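Local coordinates for stringent starvation protein B (Caulobacter vibrioides, PDB 2QAS) that probably acts as an adaptor that binds ssrA-tagged substrates and delivers them to the ClpX unfoldase for degradation, at residues L76-F90 with T93-Y107. Residues are numbered along the deposited sequence; the frame is centred on the assembly and turned at random.
Sequences LQHQYWDLAPGETFF and TLKFGGQPKRLSVPY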
loop_
_atom_site.group_PDB
_atom_site.type_symbol
_atom_site.label_atom_id
_atom_site.label_comp_id
_atom_site.label_asym_id
_atom_site.label_seq_id
_atom_site.Cartn_x
_atom_site.Cartn_y
_atom_site.Cartn_z
ATOM N N LEU A 76 -15.748 0.669 -15.165
ATOM C CA LEU A 76 -16.777 0.898 -14.160
ATOM C C LEU A 76 -17.148 2.363 -14.259
ATOM O O LEU A 76 -16.471 3.228 -13.711
ATOM C CB LEU A 76 -16.237 0.572 -12.764
ATOM C CG LEU A 76 -15.811 -0.886 -12.570
ATOM C CD1 LEU A 76 -15.268 -1.077 -11.172
ATOM C CD2 LEU A 76 -17.001 -1.806 -12.826
ATOM N N GLN A 77 -18.227 2.641 -14.978
ATOM C CA GLN A 77 -18.651 4.012 -15.189
ATOM C C GLN A 77 -20.164 4.114 -15.312
ATOM O O GLN A 77 -20.851 4.461 -14.346
ATOM C CB GLN A 77 -17.959 4.547 -16.452
ATOM C CG GLN A 77 -18.312 5.966 -16.893
ATOM C CD GLN A 77 -17.419 6.460 -18.054
ATOM O OE1 GLN A 77 -17.219 5.758 -19.053
ATOM N NE2 GLN A 77 -16.890 7.669 -17.918
ATOM N N HIS A 78 -20.681 3.783 -16.497
ATOM C CA HIS A 78 -22.112 3.866 -16.762
ATOM C C HIS A 78 -22.871 2.569 -16.597
ATOM O O HIS A 78 -24.084 2.596 -16.407
ATOM C CB HIS A 78 -22.360 4.359 -18.192
ATOM C CG HIS A 78 -21.710 5.668 -18.500
ATOM N ND1 HIS A 78 -20.780 5.816 -19.507
ATOM C CD2 HIS A 78 -21.833 6.883 -17.915
ATOM C CE1 HIS A 78 -20.353 7.067 -19.528
ATOM N NE2 HIS A 78 -20.976 7.735 -18.572
ATOM N N GLN A 79 -22.182 1.433 -16.677
ATOM C CA GLN A 79 -22.895 0.162 -16.599
ATOM C C GLN A 79 -22.311 -0.934 -15.727
ATOM O O GLN A 79 -21.582 -1.809 -16.200
ATOM C CB GLN A 79 -23.114 -0.370 -18.021
ATOM C CG GLN A 79 -24.015 0.538 -18.869
ATOM C CD GLN A 79 -24.304 -0.035 -20.247
ATOM O OE1 GLN A 79 -24.743 -1.174 -20.369
ATOM N NE2 GLN A 79 -24.065 0.756 -21.289
ATOM N N TYR A 80 -22.629 -0.860 -14.441
ATOM C CA TYR A 80 -22.196 -1.856 -13.475
ATOM C C TYR A 80 -23.167 -1.845 -12.308
ATOM O O TYR A 80 -23.664 -0.798 -11.887
ATOM C CB TYR A 80 -20.774 -1.607 -12.990
ATOM C CG TYR A 80 -20.589 -0.407 -12.097
ATOM C CD1 TYR A 80 -20.350 0.851 -12.632
ATOM C CD2 TYR A 80 -20.569 -0.550 -10.710
ATOM C CE1 TYR A 80 -20.077 1.945 -11.809
ATOM C CE2 TYR A 80 -20.298 0.529 -9.882
ATOM C CZ TYR A 80 -20.050 1.775 -10.435
ATOM O OH TYR A 80 -19.758 2.845 -9.609
ATOM N N TRP A 81 -23.436 -3.028 -11.784
ATOM C CA TRP A 81 -24.393 -3.173 -10.716
ATOM C C TRP A 81 -23.839 -4.054 -9.636
ATOM O O TRP A 81 -22.949 -4.875 -9.884
ATOM C CB TRP A 81 -25.665 -3.811 -11.279
ATOM C CG TRP A 81 -26.343 -2.969 -12.301
ATOM C CD1 TRP A 81 -27.318 -2.044 -12.073
ATOM C CD2 TRP A 81 -26.025 -2.889 -13.703
ATOM N NE1 TRP A 81 -27.624 -1.383 -13.244
ATOM C CE2 TRP A 81 -26.847 -1.878 -14.258
ATOM C CE3 TRP A 81 -25.126 -3.567 -14.537
ATOM C CZ2 TRP A 81 -26.798 -1.527 -15.612
ATOM C CZ3 TRP A 81 -25.076 -3.220 -15.892
ATOM C CH2 TRP A 81 -25.908 -2.207 -16.414
ATOM N N ASP A 82 -24.376 -3.867 -8.434
ATOM C CA ASP A 82 -24.010 -4.662 -7.278
ATOM C C ASP A 82 -22.512 -4.900 -7.098
ATOM O O ASP A 82 -22.064 -6.035 -6.945
ATOM C CB ASP A 82 -24.762 -5.984 -7.366
ATOM C CG ASP A 82 -26.269 -5.776 -7.558
ATOM O OD1 ASP A 82 -26.911 -5.137 -6.677
ATOM O OD2 ASP A 82 -26.818 -6.240 -8.590
ATOM N N LEU A 83 -21.737 -3.821 -7.122
ATOM C CA LEU A 83 -20.303 -3.924 -6.915
ATOM C C LEU A 83 -20.111 -4.327 -5.451
ATOM O O LEU A 83 -20.559 -3.617 -4.544
ATOM C CB LEU A 83 -19.643 -2.574 -7.177
ATOM C CG LEU A 83 -18.158 -2.467 -6.848
ATOM C CD1 LEU A 83 -17.381 -3.518 -7.603
ATOM C CD2 LEU A 83 -17.680 -1.088 -7.197
ATOM N N ALA A 84 -19.468 -5.469 -5.222
ATOM C CA ALA A 84 -19.235 -5.962 -3.866
ATOM C C ALA A 84 -17.748 -6.209 -3.658
ATOM O O ALA A 84 -17.241 -7.287 -3.965
ATOM C CB ALA A 84 -19.996 -7.248 -3.638
ATOM N N PRO A 85 -17.027 -5.199 -3.146
ATOM C CA PRO A 85 -15.587 -5.332 -2.911
ATOM C C PRO A 85 -15.228 -5.956 -1.566
ATOM O O PRO A 85 -15.236 -5.284 -0.533
ATOM C CB PRO A 85 -15.083 -3.897 -3.052
ATOM C CG PRO A 85 -16.211 -3.099 -2.509
ATOM C CD PRO A 85 -17.444 -3.786 -3.067
ATOM N N GLY A 86 -14.929 -7.254 -1.593
ATOM C CA GLY A 86 -14.552 -7.961 -0.382
ATOM C C GLY A 86 -13.156 -7.531 0.030
ATOM O O GLY A 86 -12.600 -6.596 -0.553
ATOM N N GLU A 87 -12.568 -8.203 1.015
ATOM C CA GLU A 87 -11.231 -7.812 1.451
ATOM C C GLU A 87 -10.131 -8.411 0.575
ATOM O O GLU A 87 -9.049 -7.839 0.474
ATOM C CB GLU A 87 -11.012 -8.171 2.935
ATOM C CG GLU A 87 -11.956 -7.426 3.928
ATOM C CD GLU A 87 -11.602 -5.943 4.181
ATOM O OE1 GLU A 87 -12.399 -5.238 4.839
ATOM O OE2 GLU A 87 -10.533 -5.477 3.743
ATOM N N THR A 88 -10.411 -9.538 -0.077
ATOM C CA THR A 88 -9.410 -10.166 -0.937
ATOM C C THR A 88 -9.761 -10.194 -2.431
ATOM O O THR A 88 -8.902 -10.456 -3.274
ATOM C CB THR A 88 -9.120 -11.605 -0.474
ATOM O OG1 THR A 88 -10.339 -12.359 -0.455
ATOM C CG2 THR A 88 -8.514 -11.595 0.923
ATOM N N PHE A 89 -11.021 -9.927 -2.760
ATOM C CA PHE A 89 -11.466 -9.927 -4.150
ATOM C C PHE A 89 -12.766 -9.138 -4.269
ATOM O O PHE A 89 -13.430 -8.882 -3.265
ATOM C CB PHE A 89 -11.709 -11.360 -4.616
ATOM C CG PHE A 89 -12.974 -11.952 -4.082
ATOM C CD1 PHE A 89 -14.174 -11.793 -4.764
ATOM C CD2 PHE A 89 -12.981 -12.611 -2.856
ATOM C CE1 PHE A 89 -15.364 -12.275 -4.236
ATOM C CE2 PHE A 89 -14.168 -13.098 -2.317
ATOM C CZ PHE A 89 -15.362 -12.927 -3.008
ATOM N N PHE A 90 -13.127 -8.748 -5.489
ATOM C CA PHE A 90 -14.377 -8.023 -5.700
ATOM C C PHE A 90 -15.208 -8.703 -6.782
ATOM O O PHE A 90 -14.666 -9.379 -7.667
ATOM C CB PHE A 90 -14.121 -6.558 -6.092
ATOM C CG PHE A 90 -13.511 -6.374 -7.466
ATOM C CD1 PHE A 90 -12.133 -6.461 -7.655
ATOM C CD2 PHE A 90 -14.319 -6.089 -8.570
ATOM C CE1 PHE A 90 -11.562 -6.267 -8.921
ATOM C CE2 PHE A 90 -13.764 -5.893 -9.838
ATOM C CZ PHE A 90 -12.384 -5.981 -10.016
ATOM N N THR A 93 -21.516 -6.977 -11.518
ATOM C CA THR A 93 -22.354 -7.407 -12.622
ATOM C C THR A 93 -22.157 -6.380 -13.728
ATOM O O THR A 93 -22.295 -5.176 -13.497
ATOM C CB THR A 93 -23.830 -7.421 -12.248
ATOM O OG1 THR A 93 -24.049 -8.393 -11.225
ATOM C CG2 THR A 93 -24.681 -7.765 -13.471
ATOM N N LEU A 94 -21.824 -6.857 -14.922
ATOM C CA LEU A 94 -21.622 -5.994 -16.074
ATOM C C LEU A 94 -22.433 -6.574 -17.249
ATOM O O LEU A 94 -22.974 -7.681 -17.157
ATOM C CB LEU A 94 -20.139 -5.969 -16.434
ATOM C CG LEU A 94 -19.115 -5.536 -15.383
ATOM C CD1 LEU A 94 -17.713 -5.708 -15.947
ATOM C CD2 LEU A 94 -19.358 -4.078 -14.971
ATOM N N LYS A 95 -22.501 -5.845 -18.358
ATOM C CA LYS A 95 -23.243 -6.308 -19.528
ATOM C C LYS A 95 -22.346 -6.549 -20.719
ATOM O O LYS A 95 -21.469 -5.744 -21.019
ATOM C CB LYS A 95 -24.297 -5.285 -19.932
ATOM C CG LYS A 95 -25.563 -5.399 -19.163
ATOM C CD LYS A 95 -26.573 -4.382 -19.637
ATOM C CE LYS A 95 -27.858 -4.545 -18.847
ATOM N NZ LYS A 95 -28.644 -3.305 -18.938
ATOM N N PHE A 96 -22.572 -7.661 -21.398
ATOM C CA PHE A 96 -21.798 -8.007 -22.583
ATOM C C PHE A 96 -22.821 -8.296 -23.672
ATOM O O PHE A 96 -23.586 -9.264 -23.576
ATOM C CB PHE A 96 -20.922 -9.228 -22.306
ATOM C CG PHE A 96 -19.994 -9.039 -21.144
ATOM C CD1 PHE A 96 -20.446 -9.208 -19.847
ATOM C CD2 PHE A 96 -18.671 -8.650 -21.346
ATOM C CE1 PHE A 96 -19.594 -8.994 -18.757
ATOM C CE2 PHE A 96 -17.810 -8.431 -20.266
ATOM C CZ PHE A 96 -18.272 -8.603 -18.969
ATOM N N GLY A 97 -22.847 -7.439 -24.693
ATOM C CA GLY A 97 -23.821 -7.603 -25.753
ATOM C C GLY A 97 -25.214 -7.530 -25.147
ATOM O O GLY A 97 -26.086 -8.344 -25.477
ATOM N N GLY A 98 -25.410 -6.570 -24.241
ATOM C CA GLY A 98 -26.694 -6.390 -23.584
ATOM C C GLY A 98 -27.084 -7.452 -22.568
ATOM O O GLY A 98 -28.139 -7.339 -21.938
ATOM N N GLN A 99 -26.248 -8.478 -22.400
ATOM C CA GLN A 99 -26.529 -9.566 -21.452
ATOM C C GLN A 99 -25.770 -9.395 -20.137
ATOM O O GLN A 99 -24.545 -9.424 -20.113
ATOM C CB GLN A 99 -26.144 -10.920 -22.061
ATOM C CG GLN A 99 -26.917 -11.294 -23.307
ATOM C CD GLN A 99 -28.342 -11.691 -22.996
ATOM O OE1 GLN A 99 -28.609 -12.825 -22.590
ATOM N NE2 GLN A 99 -29.269 -10.754 -23.166
ATOM N N PRO A 100 -26.493 -9.229 -19.023
ATOM C CA PRO A 100 -25.833 -9.061 -17.721
ATOM C C PRO A 100 -25.122 -10.332 -17.230
ATOM O O PRO A 100 -25.681 -11.429 -17.297
ATOM C CB PRO A 100 -26.981 -8.623 -16.807
ATOM C CG PRO A 100 -28.178 -9.296 -17.414
ATOM C CD PRO A 100 -27.962 -9.135 -18.902
ATOM N N LYS A 101 -23.886 -10.173 -16.748
ATOM C CA LYS A 101 -23.079 -11.286 -16.249
ATOM C C LYS A 101 -22.272 -10.903 -15.004
ATOM O O LYS A 101 -21.880 -9.746 -14.834
ATOM C CB LYS A 101 -22.119 -11.772 -17.340
ATOM C CG LYS A 101 -22.811 -12.270 -18.594
ATOM C CD LYS A 101 -21.814 -12.570 -19.702
ATOM C CE LYS A 101 -22.531 -13.011 -20.985
ATOM N NZ LYS A 101 -23.406 -14.213 -20.770
ATOM N N ARG A 102 -22.018 -11.889 -14.148
ATOM C CA ARG A 102 -21.268 -11.690 -12.910
ATOM C C ARG A 102 -19.798 -12.067 -13.015
ATOM O O ARG A 102 -19.433 -13.005 -13.717
ATOM C CB ARG A 102 -21.898 -12.497 -11.780
ATOM C CG ARG A 102 -22.805 -11.689 -10.872
ATOM C CD ARG A 102 -22.133 -11.379 -9.541
ATOM N NE ARG A 102 -22.410 -10.003 -9.156
ATOM C CZ ARG A 102 -22.083 -9.461 -7.992
ATOM N NH1 ARG A 102 -21.467 -10.181 -7.066
ATOM N NH2 ARG A 102 -22.346 -8.185 -7.773
ATOM N N LEU A 103 -18.960 -11.336 -12.288
ATOM C CA LEU A 103 -17.526 -11.576 -12.283
ATOM C C LEU A 103 -16.953 -11.415 -10.895
ATOM O O LEU A 103 -17.392 -10.560 -10.120
ATOM C CB LEU A 103 -16.806 -10.578 -13.180
ATOM C CG LEU A 103 -16.880 -10.717 -14.688
ATOM C CD1 LEU A 103 -16.117 -9.554 -15.300
ATOM C CD2 LEU A 103 -16.275 -12.048 -15.126
ATOM N N SER A 104 -15.953 -12.233 -10.601
ATOM C CA SER A 104 -15.246 -12.171 -9.335
ATOM C C SER A 104 -13.782 -12.065 -9.690
ATOM O O SER A 104 -13.258 -12.895 -10.429
ATOM C CB SER A 104 -15.499 -13.417 -8.498
ATOM O OG SER A 104 -16.659 -13.224 -7.717
ATOM N N VAL A 105 -13.129 -11.033 -9.176
ATOM C CA VAL A 105 -11.721 -10.828 -9.473
ATOM C C VAL A 105 -10.904 -10.573 -8.217
ATOM O O VAL A 105 -11.246 -9.707 -7.409
ATOM C CB VAL A 105 -11.543 -9.636 -10.438
ATOM C CG1 VAL A 105 -10.069 -9.435 -10.757
ATOM C CG2 VAL A 105 -12.350 -9.880 -11.705
ATOM N N PRO A 106 -9.821 -11.344 -8.020
ATOM C CA PRO A 106 -9.005 -11.123 -6.824
ATOM C C PRO A 106 -8.132 -9.907 -7.091
ATOM O O PRO A 106 -7.809 -9.613 -8.245
ATOM C CB PRO A 106 -8.175 -12.408 -6.719
ATOM C CG PRO A 106 -8.977 -13.421 -7.474
ATOM C CD PRO A 106 -9.462 -12.622 -8.658
ATOM N N TYR A 107 -7.758 -9.184 -6.046
ATOM C CA TYR A 107 -6.902 -8.034 -6.265
ATOM C C TYR A 107 -5.546 -8.511 -6.770
ATOM O O TYR A 107 -4.823 -7.771 -7.432
ATOM C CB TYR A 107 -6.776 -7.229 -4.980
ATOM C CG TYR A 107 -8.124 -6.737 -4.518
ATOM C CD1 TYR A 107 -8.725 -7.260 -3.379
ATOM C CD2 TYR A 107 -8.832 -5.789 -5.262
ATOM C CE1 TYR A 107 -10.003 -6.855 -2.989
ATOM C CE2 TYR A 107 -10.107 -5.378 -4.883
ATOM C CZ TYR A 107 -10.688 -5.916 -3.747
ATOM O OH TYR A 107 -11.956 -5.536 -3.372
HETATM O O HOH W 1 -21.256 -3.386 -18.409
#
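Phe90 and Tyr107 pack closely against each other's segments. Phe90 lays one ring face over Val105, whose CB makes a CH-pi contact 4.1 Å from the ring centroid. With CG set between its backbone N and carbonyl carbon (chi1 69°), the phenyl ring lies side by side with the valine, and the branched CB sits against that face. Beyond, Phe90 CD1 meets Tyr107 CE2 at 3.6 Å, the two rings meeting obliquely with their planes inclined by 31°. A tyrosine suits this place because its apolar ring packs here while its hydroxyl reaches the turn: Tyr107 OH donates to Gly86 O (3.1 Å), which lies at the ring edge, and Tyr107 N donates to Thr88 O. One residue thus grips the 86-88 connection twice. Phe90 also packs on Leu32 of helix 16-35. The arrangement is a three-stranded antiparallel meander, 81-85, 89-96 and 99-106, the last two strands joined by a type I' turn from Phe96 to Gln99 whose two glycines accept positive phi. Phe90 and Val105 exchange a pair of backbone bonds, as do Trp81 and Thr93 across the other hairpin. Toward solvent the packing thins. Trp81 CE3 comes edge-on to Thr93 O at 3.4 Å, and the extended Lys95 chain runs obliquely past the indole, its CE 3.9 Å from Trp81 CH2; lysine suits this partly exposed place because its long methylene chain can lie against the broad apolar ring. Within 93-107, Arg102 NE bonds almost straight to Thr93 OG1 on the neighbouring strand (3.1 Å, 173° at the hydrogen), keeping the guanidinium beside the 81-82 backbone. In the loop leading into strand 81-85, a water accepts from Lys95 N and donates to Gln79 O. Gln79 NE2 and the Lys95 backbone hydrogen-bond to the bound peptide, so this end borders its site.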